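Side-chain contacts in two-domain protein containing predicted PHP-like metal-dependent phosphoesterase (PDB 3E38), which binds a cluster of three zinc ions in a PHP-like domain and is probably a metal-dependent phosphoesterase, perhaps acting on nucleic acid ends: residues H24-S27 with V28-G32; T54-I57 with E58-P61; W135-P138 with G139-S142; T148-P152 with E153-L157; G165-V168 with A169-H172. All blocks are in the same frame, centred on the assembly; numbering follows the deposited sequence.

Contact 1: residues H24-S27 with V28-G32; sequences HMHS and VFSDG. With ZN (zinc ion), chain I; ZN (zinc ion), chain J.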
loop_
_atom_site.group_PDB
_atom_site.type_symbol
_atom_site.label_atom_id
_atom_site.label_comp_id
_atom_site.label_asym_id
_atom_site.label_seq_id
_atom_site.Cartn_x
_atom_site.Cartn_y
_atom_site.Cartn_z
ATOM N N HIS B 24 12.305 18.725 16.321
ATOM C CA HIS B 24 11.213 19.704 16.314
ATOM C C HIS B 24 9.863 19.048 16.134
ATOM O O HIS B 24 9.520 18.513 15.092
ATOM C CB HIS B 24 11.459 20.685 15.164
ATOM C CG HIS B 24 10.576 21.885 15.160
ATOM N ND1 HIS B 24 10.907 23.023 14.455
ATOM C CD2 HIS B 24 9.432 22.168 15.818
ATOM C CE1 HIS B 24 9.980 23.941 14.641
ATOM N NE2 HIS B 24 9.069 23.451 15.460
HETATM N N MSE B 25 9.102 19.081 17.202
HETATM C CA MSE B 25 7.782 18.503 17.193
HETATM C C MSE B 25 6.977 19.007 18.368
HETATM O O MSE B 25 7.533 19.593 19.303
HETATM C CB MSE B 25 7.894 16.990 17.227
HETATM C CG MSE B 25 8.437 16.445 18.502
HETATM SE SE MSE B 25 8.832 14.529 18.377
HETATM C CE MSE B 25 10.111 14.652 16.972
ATOM N N HIS B 26 5.690 18.673 18.319
ATOM C CA HIS B 26 4.684 19.150 19.271
ATOM C C HIS B 26 3.675 18.165 19.776
ATOM O O HIS B 26 3.376 17.190 19.130
ATOM C CB HIS B 26 3.921 20.295 18.625
ATOM C CG HIS B 26 4.813 21.408 18.186
ATOM N ND1 HIS B 26 5.120 22.484 18.989
ATOM C CD2 HIS B 26 5.490 21.587 17.033
ATOM C CE1 HIS B 26 5.923 23.299 18.327
ATOM N NE2 HIS B 26 6.147 22.781 17.127
ATOM N N SER B 27 3.211 18.446 20.996
ATOM C CA SER B 27 2.185 17.641 21.674
ATOM C C SER B 27 1.065 18.576 22.120
ATOM O O SER B 27 1.094 19.754 21.854
ATOM C CB SER B 27 2.724 16.857 22.872
ATOM O OG SER B 27 2.927 17.651 24.056
ATOM N N VAL B 28 0.066 18.016 22.771
ATOM C CA VAL B 28 -1.068 18.787 23.242
ATOM C C VAL B 28 -0.689 19.828 24.335
ATOM O O VAL B 28 -1.541 20.592 24.811
ATOM C CB VAL B 28 -2.182 17.830 23.852
ATOM C CG1 VAL B 28 -2.895 17.047 22.754
ATOM C CG2 VAL B 28 -1.602 16.935 24.907
ATOM N N PHE B 29 0.592 19.814 24.721
ATOM C CA PHE B 29 1.133 20.674 25.783
ATOM C C PHE B 29 1.521 22.012 25.165
ATOM O O PHE B 29 1.868 22.959 25.845
ATOM C CB PHE B 29 2.216 19.971 26.603
ATOM C CG PHE B 29 1.651 19.013 27.650
ATOM C CD1 PHE B 29 1.285 17.727 27.324
ATOM C CD2 PHE B 29 1.522 19.395 28.954
ATOM C CE1 PHE B 29 0.739 16.878 28.263
ATOM C CE2 PHE B 29 0.964 18.562 29.910
ATOM C CZ PHE B 29 0.594 17.278 29.555
ATOM N N SER B 30 1.416 22.050 23.836
ATOM C CA SER B 30 1.404 23.320 23.066
ATOM C C SER B 30 0.255 23.168 22.078
ATOM O O SER B 30 -0.869 22.954 22.503
ATOM C CB SER B 30 2.721 23.757 22.369
ATOM O OG SER B 30 3.350 22.722 21.655
ATOM N N ASP B 31 0.574 23.202 20.787
ATOM C CA ASP B 31 -0.438 23.172 19.690
ATOM C C ASP B 31 -0.457 21.848 18.935
ATOM O O ASP B 31 -1.129 21.676 17.955
ATOM C CB ASP B 31 -0.273 24.374 18.710
ATOM C CG ASP B 31 1.051 24.370 17.958
ATOM O OD1 ASP B 31 1.941 23.640 18.398
ATOM O OD2 ASP B 31 1.234 25.116 16.935
ATOM N N GLY B 32 0.312 20.911 19.426
ATOM C CA GLY B 32 0.289 19.546 18.912
ATOM C C GLY B 32 -1.033 18.860 19.234
ATOM O O GLY B 32 -1.795 19.319 20.073
HETATM ZN ZN ZN I . 7.021 24.197 15.655
HETATM ZN ZN ZN J . 2.943 24.837 16.432
HETATM O O HOH W 1 7.650 25.713 14.321
#
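His26 and Ser30 meet across a tight turn, and the imidazole can be followed outward from its root. His26 CB packs on the backbone of Gly32, 3.7 Å from its CA. CG lies 3.6 Å from Asp31 OD1, which sits over one face of the ring. ND1 gives its N-H to Ser30 OG at 3.2 Å, with the hydroxyl close to the ring plane. NE2, on the far side of the ring, binds one zinc at 2.2 Å. His24 NE2 binds the same metal. The second zinc lies over the face of the His26 ring. It is held by both carboxylate oxygens of Asp31, whose plane is turned 83° from the imidazole. With CG beside its backbone N (chi1 -57°), His26 puts NE2 on its zinc while ND1 still faces Ser30.

The turn itself is a type I beta turn from Ser27 to Ser30. Ser30 N bonds to Ser27 O at 3.1 Å, and Gly32 N adds a weak bond to the same oxygen. Ser27 OG accepts from Phe29 N at 3.3 Å and also bonds Glu55, which in turn holds Ser30 OG. With an alanine in place of Ser27, Phe29 N would probably lose this acceptor and Glu55 one of its hydroxyl partners. Glu93 and Asp194 are the other protein ligands of the first zinc, His56 and His196 those of the second. The His-X-His pair followed by an aspartate after a strand is characteristic of the metal centre of PHP domains.

Contact 2: residues T54-I57 with E58-P61; sequences TEHI and EYRP. With ZN (zinc ion), chain J.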
loop_
_atom_site.group_PDB
_atom_site.type_symbol
_atom_site.label_atom_id
_atom_site.label_comp_id
_atom_site.label_asym_id
_atom_site.label_seq_id
_atom_site.Cartn_x
_atom_site.Cartn_y
_atom_site.Cartn_z
ATOM N N THR B 54 9.652 19.846 21.285
ATOM C CA THR B 54 9.924 21.259 21.390
ATOM C C THR B 54 8.662 22.082 21.360
ATOM O O THR B 54 8.340 22.700 20.365
ATOM C CB THR B 54 10.843 21.715 20.250
ATOM O OG1 THR B 54 10.137 21.630 19.007
ATOM C CG2 THR B 54 12.105 20.875 20.214
ATOM N N GLU B 55 7.996 22.131 22.505
ATOM C CA GLU B 55 6.746 22.882 22.658
ATOM C C GLU B 55 6.996 24.387 22.507
ATOM O O GLU B 55 8.077 24.925 22.792
ATOM C CB GLU B 55 6.051 22.632 24.005
ATOM C CG GLU B 55 5.876 21.172 24.521
ATOM C CD GLU B 55 5.012 20.239 23.698
ATOM O OE1 GLU B 55 4.469 20.623 22.639
ATOM O OE2 GLU B 55 4.872 19.071 24.148
ATOM N N HIS B 56 5.969 25.059 22.011
ATOM C CA HIS B 56 5.995 26.507 21.932
ATOM C C HIS B 56 6.011 26.987 23.367
ATOM O O HIS B 56 5.284 26.472 24.227
ATOM C CB HIS B 56 4.736 27.097 21.270
ATOM C CG HIS B 56 4.587 26.776 19.823
ATOM N ND1 HIS B 56 5.319 27.416 18.844
ATOM C CD2 HIS B 56 3.771 25.913 19.183
ATOM C CE1 HIS B 56 4.975 26.939 17.664
ATOM N NE2 HIS B 56 4.042 26.018 17.841
ATOM N N ILE B 57 6.829 27.997 23.596
ATOM C CA ILE B 57 6.908 28.646 24.874
ATOM C C ILE B 57 5.708 29.583 24.950
ATOM O O ILE B 57 4.913 29.516 25.893
ATOM C CB ILE B 57 8.242 29.472 25.058
ATOM C CG1 ILE B 57 9.448 28.514 25.184
ATOM C CG2 ILE B 57 8.119 30.443 26.251
ATOM C CD1 ILE B 57 9.489 27.691 26.490
ATOM N N GLU B 58 5.544 30.386 23.901
ATOM C CA GLU B 58 4.547 31.474 23.903
ATOM C C GLU B 58 3.152 31.066 23.451
ATOM O O GLU B 58 2.183 31.736 23.745
ATOM C CB GLU B 58 5.014 32.657 23.031
ATOM C CG GLU B 58 6.343 33.270 23.435
ATOM C CD GLU B 58 7.525 32.497 22.920
ATOM O OE1 GLU B 58 7.313 31.374 22.429
ATOM O OE2 GLU B 58 8.655 33.014 22.982
ATOM N N TYR B 59 3.051 29.946 22.755
ATOM C CA TYR B 59 1.776 29.525 22.212
ATOM C C TYR B 59 1.319 28.170 22.712
ATOM O O TYR B 59 1.795 27.130 22.280
ATOM C CB TYR B 59 1.881 29.528 20.697
ATOM C CG TYR B 59 0.592 29.230 19.970
ATOM C CD1 TYR B 59 -0.520 30.035 20.169
ATOM C CD2 TYR B 59 0.501 28.181 19.051
ATOM C CE1 TYR B 59 -1.694 29.803 19.487
ATOM C CE2 TYR B 59 -0.670 27.938 18.346
ATOM C CZ TYR B 59 -1.767 28.759 18.584
ATOM O OH TYR B 59 -2.969 28.568 17.945
ATOM N N ARG B 60 0.317 28.226 23.570
ATOM C CA ARG B 60 -0.272 27.022 24.231
ATOM C C ARG B 60 -1.790 27.142 24.252
ATOM O O ARG B 60 -2.405 27.523 25.240
ATOM C CB ARG B 60 0.284 26.908 25.660
ATOM C CG ARG B 60 1.827 26.688 25.718
ATOM C CD ARG B 60 2.286 26.326 27.096
ATOM N NE ARG B 60 2.222 27.480 27.983
ATOM C CZ ARG B 60 2.357 27.415 29.306
ATOM N NH1 ARG B 60 2.532 26.248 29.940
ATOM N NH2 ARG B 60 2.278 28.526 29.997
ATOM N N PRO B 61 -2.411 26.829 23.133
ATOM C CA PRO B 61 -3.835 27.101 23.064
ATOM C C PRO B 61 -4.702 26.156 23.865
ATOM O O PRO B 61 -5.908 26.362 23.928
ATOM C CB PRO B 61 -4.137 26.923 21.579
ATOM C CG PRO B 61 -3.149 25.900 21.130
ATOM C CD PRO B 61 -1.883 26.332 21.867
HETATM ZN ZN ZN J . 2.943 24.837 16.432
HETATM O O HOH W 2 2.398 30.111 26.800
#
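The backbone bends just beyond the weakly bonded strand 54-56, bringing the CA atoms of His56 and Tyr59 to 5.2 Å. No direct hydrogen bond crosses this bend. His56 and Tyr59 lie alongside each other and point the same way, their CB atoms 3.8 Å apart. Further out they form an edge-to-face pair. The Tyr59 edge, at CD2, meets the face of His56, and the ring planes are 74° apart. Tyr59 CG is anti to the backbone N (chi1 -175°), which swings the phenol beside the imidazole. His56 NE2 binds zinc at 2.1 Å, and ND1 bonds Thr95, so both ring nitrogens are engaged.

Further along the bend, a water donates to Ile57 O at 2.7 Å and accepts from Arg60 NE at 2.9 Å. It lies at the guanidinium edge. Arg60 NH1 continues to Ser68 O. Glu58 bends back at chi2 (81°), placing OE1 3.4 Å from Ile57 CB. Its carboxylate is bonded to Thr95 N and forms a salt bridge with Arg96. A glutamine in place of Glu58 would remove the charge, and Arg96 would probably lose this salt bridge.

The bend closes the C-terminal end of strand 50-56. Backbone bonds from Glu55 and Ile57 to Glu93 join it to strand 87-95, and the loop runs on towards helix 72-83.

Contact 3: residues W135-P138 with G139-S142; sequences WNHP and GWDS. With ZN (zinc ion), chain H.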
loop_
_atom_site.group_PDB
_atom_site.type_symbol
_atom_site.label_atom_id
_atom_site.label_comp_id
_atom_site.label_asym_id
_atom_site.label_seq_id
_atom_site.Cartn_x
_atom_site.Cartn_y
_atom_site.Cartn_z
ATOM N N TRP B 135 17.388 28.412 13.777
ATOM C CA TRP B 135 16.276 29.112 13.139
ATOM C C TRP B 135 15.312 28.114 12.446
ATOM O O TRP B 135 15.703 27.300 11.590
ATOM C CB TRP B 135 16.842 30.155 12.180
ATOM C CG TRP B 135 15.857 31.017 11.520
ATOM C CD1 TRP B 135 14.562 31.225 11.882
ATOM C CD2 TRP B 135 16.123 31.915 10.435
ATOM N NE1 TRP B 135 13.980 32.156 11.054
ATOM C CE2 TRP B 135 14.924 32.601 10.160
ATOM C CE3 TRP B 135 17.252 32.191 9.670
ATOM C CZ2 TRP B 135 14.818 33.539 9.131
ATOM C CZ3 TRP B 135 17.164 33.136 8.673
ATOM C CH2 TRP B 135 15.946 33.795 8.403
ATOM N N ASN B 136 14.043 28.187 12.858
ATOM C CA ASN B 136 12.984 27.363 12.275
ATOM C C ASN B 136 12.303 27.985 11.049
ATOM O O ASN B 136 12.040 29.174 10.987
ATOM C CB ASN B 136 11.881 27.029 13.298
ATOM C CG ASN B 136 12.401 26.376 14.542
ATOM O OD1 ASN B 136 13.429 25.709 14.530
ATOM N ND2 ASN B 136 11.695 26.580 15.640
ATOM N N HIS B 137 11.988 27.111 10.094
ATOM C CA HIS B 137 11.249 27.474 8.892
ATOM C C HIS B 137 11.439 28.920 8.465
ATOM O O HIS B 137 10.513 29.695 8.479
ATOM C CB HIS B 137 9.748 27.166 9.065
ATOM C CG HIS B 137 9.166 27.555 10.391
ATOM N ND1 HIS B 137 8.917 28.862 10.750
ATOM C CD2 HIS B 137 8.716 26.790 11.418
ATOM C CE1 HIS B 137 8.374 28.884 11.951
ATOM N NE2 HIS B 137 8.261 27.645 12.385
ATOM N N PRO B 138 12.658 29.280 8.090
ATOM C CA PRO B 138 12.863 30.653 7.657
ATOM C C PRO B 138 11.888 31.038 6.548
ATOM O O PRO B 138 11.357 32.142 6.507
ATOM C CB PRO B 138 14.330 30.648 7.157
ATOM C CG PRO B 138 14.785 29.172 7.163
ATOM C CD PRO B 138 13.898 28.487 8.135
ATOM N N GLY B 139 11.592 30.051 5.721
ATOM C CA GLY B 139 10.769 30.225 4.524
ATOM C C GLY B 139 9.263 30.155 4.677
ATOM O O GLY B 139 8.524 30.458 3.742
ATOM N N TRP B 140 8.804 29.770 5.853
ATOM C CA TRP B 140 7.355 29.652 6.101
ATOM C C TRP B 140 6.705 30.916 5.585
ATOM O O TRP B 140 7.028 32.024 6.039
ATOM C CB TRP B 140 7.111 29.504 7.577
ATOM C CG TRP B 140 5.705 29.259 8.017
ATOM C CD1 TRP B 140 4.756 28.480 7.400
ATOM C CD2 TRP B 140 5.142 29.665 9.268
ATOM N NE1 TRP B 140 3.611 28.432 8.173
ATOM C CE2 TRP B 140 3.827 29.140 9.328
ATOM C CE3 TRP B 140 5.617 30.439 10.344
ATOM C CZ2 TRP B 140 2.983 29.368 10.421
ATOM C CZ3 TRP B 140 4.780 30.675 11.411
ATOM C CH2 TRP B 140 3.478 30.127 11.454
ATOM N N ASP B 141 5.769 30.742 4.663
ATOM C CA ASP B 141 5.198 31.891 3.920
ATOM C C ASP B 141 4.284 32.747 4.753
ATOM O O ASP B 141 3.929 33.871 4.362
ATOM C CB ASP B 141 4.490 31.458 2.598
ATOM C CG ASP B 141 3.371 30.421 2.797
ATOM O OD1 ASP B 141 2.904 30.191 3.940
ATOM O OD2 ASP B 141 2.980 29.813 1.768
ATOM N N SER B 142 3.931 32.217 5.908
ATOM C CA SER B 142 3.035 32.935 6.806
ATOM C C SER B 142 3.732 34.176 7.381
ATOM O O SER B 142 3.124 35.211 7.662
ATOM C CB SER B 142 2.546 32.034 7.934
ATOM O OG SER B 142 1.787 32.815 8.839
HETATM ZN ZN ZN H . 7.348 27.497 14.389
HETATM O O HOH W 3 9.025 32.736 7.810
HETATM O O HOH W 1 7.650 25.713 14.321
#
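His137 and Trp140 stand side by side at a zinc site. His137 NE2 binds the metal at 2.2 Å, and a water coordinates the same ion. Glu93 and His102 are its other protein ligands. Trp140 lies over one face of the imidazole, at CD2. Its CB lies 3.7 Å from His137 ND1, and its CE3 lies 3.5 Å from His137 CE1. The two rings meet obliquely, with planes 62° apart.

A type I beta turn from His137 to Trp140 sets this pairing. Trp140 N bonds to His137 O at 3.1 Å. A water lies 2.7 Å from Pro138 O and 2.8 Å from Trp140 O, placed to bridge them and to link the turn to its exit. Further out, Pro138 CB rests on one face of Trp135, and Ser142 CB lies over the Trp140 ring. Glu167 accepts from His137 N and ties the turn to strand 165-170.

The chemistry thus divides the histidine in two. NE2 serves the metal, while ND1 and CE1 sit against indole carbon. This contact probably limits how far the ligand ring can turn.

Contact 4: residues T148-P152 with E153-L157; sequences TKWWP and EHTAL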
loop_
_atom_site.group_PDB
_atom_site.type_symbol
_atom_site.label_atom_id
_atom_site.label_comp_id
_atom_site.label_asym_id
_atom_site.label_seq_id
_atom_site.Cartn_x
_atom_site.Cartn_y
_atom_site.Cartn_z
ATOM N N THR B 148 12.094 34.605 1.110
ATOM C CA THR B 148 12.773 34.134 2.342
ATOM C C THR B 148 14.024 34.946 2.586
ATOM O O THR B 148 15.088 34.659 2.049
ATOM C CB THR B 148 13.182 32.654 2.255
ATOM O OG1 THR B 148 12.069 31.894 1.807
ATOM C CG2 THR B 148 13.667 32.109 3.607
ATOM N N LYS B 149 13.884 35.975 3.403
ATOM C CA LYS B 149 15.006 36.861 3.703
ATOM C C LYS B 149 15.670 36.638 5.040
ATOM O O LYS B 149 15.150 35.951 5.967
ATOM C CB LYS B 149 14.546 38.317 3.668
ATOM C CG LYS B 149 13.919 38.686 2.362
ATOM C CD LYS B 149 13.295 40.059 2.375
ATOM C CE LYS B 149 12.749 40.375 0.977
ATOM N NZ LYS B 149 12.059 41.694 0.898
ATOM N N TRP B 150 16.835 37.275 5.077
ATOM C CA TRP B 150 17.740 37.345 6.233
ATOM C C TRP B 150 17.636 38.759 6.767
ATOM O O TRP B 150 17.927 39.722 6.087
ATOM C CB TRP B 150 19.188 37.017 5.855
ATOM C CG TRP B 150 20.150 37.012 7.022
ATOM C CD1 TRP B 150 20.727 38.104 7.599
ATOM C CD2 TRP B 150 20.684 35.872 7.714
ATOM N NE1 TRP B 150 21.559 37.723 8.627
ATOM C CE2 TRP B 150 21.559 36.358 8.717
ATOM C CE3 TRP B 150 20.504 34.498 7.593
ATOM C CZ2 TRP B 150 22.251 35.508 9.603
ATOM C CZ3 TRP B 150 21.191 33.637 8.498
ATOM C CH2 TRP B 150 22.055 34.151 9.470
ATOM N N TRP B 151 17.187 38.879 7.998
ATOM C CA TRP B 151 16.986 40.203 8.592
ATOM C C TRP B 151 18.151 40.643 9.452
ATOM O O TRP B 151 19.052 39.874 9.749
ATOM C CB TRP B 151 15.705 40.214 9.415
ATOM C CG TRP B 151 14.518 39.865 8.606
ATOM C CD1 TRP B 151 14.357 38.756 7.815
ATOM C CD2 TRP B 151 13.283 40.564 8.566
ATOM N NE1 TRP B 151 13.106 38.748 7.268
ATOM C CE2 TRP B 151 12.423 39.843 7.715
ATOM C CE3 TRP B 151 12.807 41.710 9.187
ATOM C CZ2 TRP B 151 11.143 40.256 7.441
ATOM C CZ3 TRP B 151 11.525 42.131 8.895
ATOM C CH2 TRP B 151 10.710 41.405 8.037
ATOM N N PRO B 152 18.132 41.902 9.861
ATOM C CA PRO B 152 19.276 42.377 10.659
ATOM C C PRO B 152 19.316 41.719 12.045
ATOM O O PRO B 152 20.350 41.684 12.698
ATOM C CB PRO B 152 19.076 43.916 10.712
ATOM C CG PRO B 152 17.990 44.233 9.682
ATOM C CD PRO B 152 17.175 42.968 9.510
ATOM N N GLU B 153 18.195 41.134 12.434
ATOM C CA GLU B 153 18.077 40.449 13.732
ATOM C C GLU B 153 18.691 39.078 13.683
ATOM O O GLU B 153 19.141 38.543 14.683
ATOM C CB GLU B 153 16.624 40.241 14.154
ATOM C CG GLU B 153 15.902 41.494 14.558
ATOM C CD GLU B 153 15.231 42.205 13.404
ATOM O OE1 GLU B 153 15.631 42.039 12.233
ATOM O OE2 GLU B 153 14.278 42.937 13.693
ATOM N N HIS B 154 18.638 38.478 12.513
ATOM C CA HIS B 154 19.217 37.164 12.363
ATOM C C HIS B 154 20.732 37.386 12.406
ATOM O O HIS B 154 21.496 36.595 12.926
ATOM C CB HIS B 154 18.688 36.454 11.097
ATOM C CG HIS B 154 17.186 36.377 11.049
ATOM N ND1 HIS B 154 16.431 37.075 10.126
ATOM C CD2 HIS B 154 16.298 35.730 11.856
ATOM C CE1 HIS B 154 15.148 36.856 10.360
ATOM N NE2 HIS B 154 15.039 36.053 11.409
ATOM N N THR B 155 21.148 38.526 11.920
ATOM C CA THR B 155 22.565 38.842 11.921
ATOM C C THR B 155 23.030 39.035 13.337
ATOM O O THR B 155 24.117 38.606 13.728
ATOM C CB THR B 155 22.874 40.110 11.109
ATOM O OG1 THR B 155 22.953 39.757 9.730
ATOM C CG2 THR B 155 24.188 40.682 11.529
ATOM N N ALA B 156 22.187 39.705 14.101
ATOM C CA ALA B 156 22.504 39.993 15.491
ATOM C C ALA B 156 22.580 38.682 16.232
ATOM O O ALA B 156 23.587 38.327 16.813
ATOM C CB ALA B 156 21.452 40.910 16.124
ATOM N N LEU B 157 21.480 37.973 16.190
ATOM C CA LEU B 157 21.373 36.673 16.865
ATOM C C LEU B 157 22.574 35.797 16.537
ATOM O O LEU B 157 23.141 35.144 17.400
ATOM C CB LEU B 157 20.076 35.955 16.472
ATOM C CG LEU B 157 18.807 36.380 17.205
ATOM C CD1 LEU B 157 17.579 36.091 16.375
ATOM C CD2 LEU B 157 18.747 35.663 18.561
#
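Trp150 and His154 form the tight part of this contact. His154 CB lies over the indole face, a CH-pi contact 3.9 Å from the centroid of the five-membered ring. The histidine ring beyond it turns an edge to the same face. At its own edge, Trp150 NE1 gives its N-H to Thr155 OG1 at 2.7 Å, with the hydroxyl oxygen nearly in the indole plane. A first torsion of -177° in Trp150 sets CG opposite the backbone N and lays the indole back across the start of the helix.

His154 also binds backward to the loop. Its ND1 accepts from Trp151 N at 2.9 Å, and the donor lies in the imidazole plane. The opposite nitrogen, NE2, bonds to Pro100 O. Trp151 runs alongside His154, with CD1 3.3 Å from His154 CE1. The two ring planes are 86° apart. Trp150, Trp151 and His154 therefore make an aromatic cluster, which Trp135 extends by stacking on His154.

Trp151 is the N-cap of helix 152-159, the helix of the beta-alpha-beta unit from strand 132-135 to strand 165-170. Its carbonyl oxygen takes weak bonds from His154 N and Thr155 N. Ala156 N bonds to Pro152 O at 3.0 Å in the first full turn.

The solvent side is at Pro152, which is exposed. The bent Glu153 chain runs beside it, and its OE1 lies 3.3 Å from Pro152 CD and 3.4 Å from Trp151 CB. These are plain van der Waals contacts. Lys149 is exposed too.

Contact 5: residues G165-V168 with A169-H172; sequences GIEV and ANGH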
loop_
_atom_site.group_PDB
_atom_site.type_symbol
_atom_site.label_atom_id
_atom_site.label_comp_id
_atom_site.label_asym_id
_atom_site.label_seq_id
_atom_site.Cartn_x
_atom_site.Cartn_y
_atom_site.Cartn_z
ATOM N N GLY B 165 22.406 26.710 13.793
ATOM C CA GLY B 165 21.866 26.051 12.622
ATOM C C GLY B 165 20.627 26.709 12.124
ATOM O O GLY B 165 20.132 27.691 12.700
ATOM N N ILE B 166 20.178 26.186 11.001
ATOM C CA ILE B 166 18.939 26.627 10.361
ATOM C C ILE B 166 18.281 25.434 9.764
ATOM O O ILE B 166 18.962 24.560 9.253
ATOM C CB ILE B 166 19.188 27.586 9.205
ATOM C CG1 ILE B 166 20.144 28.676 9.627
ATOM C CG2 ILE B 166 17.872 28.201 8.679
ATOM C CD1 ILE B 166 20.434 29.654 8.482
ATOM N N GLU B 167 16.963 25.382 9.896
ATOM C CA GLU B 167 16.166 24.358 9.237
ATOM C C GLU B 167 16.180 24.629 7.745
ATOM O O GLU B 167 15.844 25.743 7.279
ATOM C CB GLU B 167 14.737 24.350 9.746
ATOM C CG GLU B 167 14.607 23.736 11.114
ATOM C CD GLU B 167 13.140 23.613 11.569
ATOM O OE1 GLU B 167 12.299 24.373 11.021
ATOM O OE2 GLU B 167 12.850 22.801 12.495
ATOM N N VAL B 168 16.664 23.637 7.003
ATOM C CA VAL B 168 16.747 23.711 5.509
ATOM C C VAL B 168 15.541 22.991 4.929
ATOM O O VAL B 168 15.210 23.078 3.735
ATOM C CB VAL B 168 18.063 23.140 4.908
ATOM C CG1 VAL B 168 19.249 24.111 5.208
ATOM C CG2 VAL B 168 18.315 21.654 5.352
ATOM N N ALA B 169 14.874 22.304 5.838
ATOM C CA ALA B 169 13.684 21.546 5.512
ATOM C C ALA B 169 12.837 21.272 6.752
ATOM O O ALA B 169 13.324 20.780 7.740
ATOM C CB ALA B 169 14.067 20.271 4.794
ATOM N N ASN B 170 11.562 21.651 6.653
ATOM C CA ASN B 170 10.538 21.510 7.716
ATOM C C ASN B 170 9.265 20.873 7.172
ATOM O O ASN B 170 8.550 21.443 6.356
ATOM C CB ASN B 170 10.225 22.890 8.330
ATOM C CG ASN B 170 9.343 22.822 9.575
ATOM O OD1 ASN B 170 8.235 22.343 9.502
ATOM N ND2 ASN B 170 9.822 23.369 10.711
ATOM N N GLY B 171 8.984 19.678 7.630
ATOM C CA GLY B 171 7.808 18.959 7.153
ATOM C C GLY B 171 7.906 18.865 5.646
ATOM O O GLY B 171 8.867 18.354 5.124
ATOM N N HIS B 172 6.905 19.388 4.953
ATOM C CA HIS B 172 6.848 19.315 3.488
ATOM C C HIS B 172 7.393 20.601 2.866
ATOM O O HIS B 172 7.235 20.838 1.701
ATOM C CB HIS B 172 5.436 18.970 3.042
ATOM C CG HIS B 172 4.973 17.623 3.547
ATOM N ND1 HIS B 172 5.568 16.455 3.140
ATOM C CD2 HIS B 172 4.031 17.267 4.458
ATOM C CE1 HIS B 172 4.982 15.424 3.739
ATOM N NE2 HIS B 172 4.040 15.885 4.545
#
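Strand 165-170 closes a beta-alpha-beta unit and starts a beta hairpin with strand 173-174. At Val168 the chain turns a corner within it. Glu167 and Asn170, on either side of that corner, reach each other beside the zinc site. The glutamate chain is extended beyond CG (chi2 -175°), which carries its carboxylate out to the amide. The two side chains meet with their flat ends 67° apart. Asn170 CB also lies 3.7 Å from Glu167 OE1, so the asparagine approaches that oxygen with its stem as well as its amide.

Each end has further partners. Glu167 OE2 bonds Thr192 and His24 ND1, and Asn170 ND2 also bonds Asp194, another zinc ligand. Glu167 is thus a second-shell residue: it grips a zinc ligand at the ring nitrogen that faces away from the metal. The carboxylate would probably strengthen the electron donation of that imidazole.

The link between the two polar side chains is a single short bond. Asn170 ND2 gives its N-H to Glu167 OE1 at 2.7 Å, nearly straight at 171°, on the syn side of the carboxylate but somewhat out of its plane.

Overall arrangement
The five contacts follow one another along the chain without nesting or crossing. Contact 1 closes the loop between strand 17-22 and helix 36-45. Contact 2 bends the chain at the end of strand 50-56 and touches contact 1. Both share a zinc ion. Contact 3 turns the chain after strand 132-135 and shares a zinc-bound water with contact 1. Contact 4 starts helix 152-159 and packs against contact 3, with centres 12 Å apart. Contact 5 lies on strand 165-170, next to strand 132-135. It touches contacts 1 and 3, and so ties the loops after strands 17-22 and 132-135 together behind the metals.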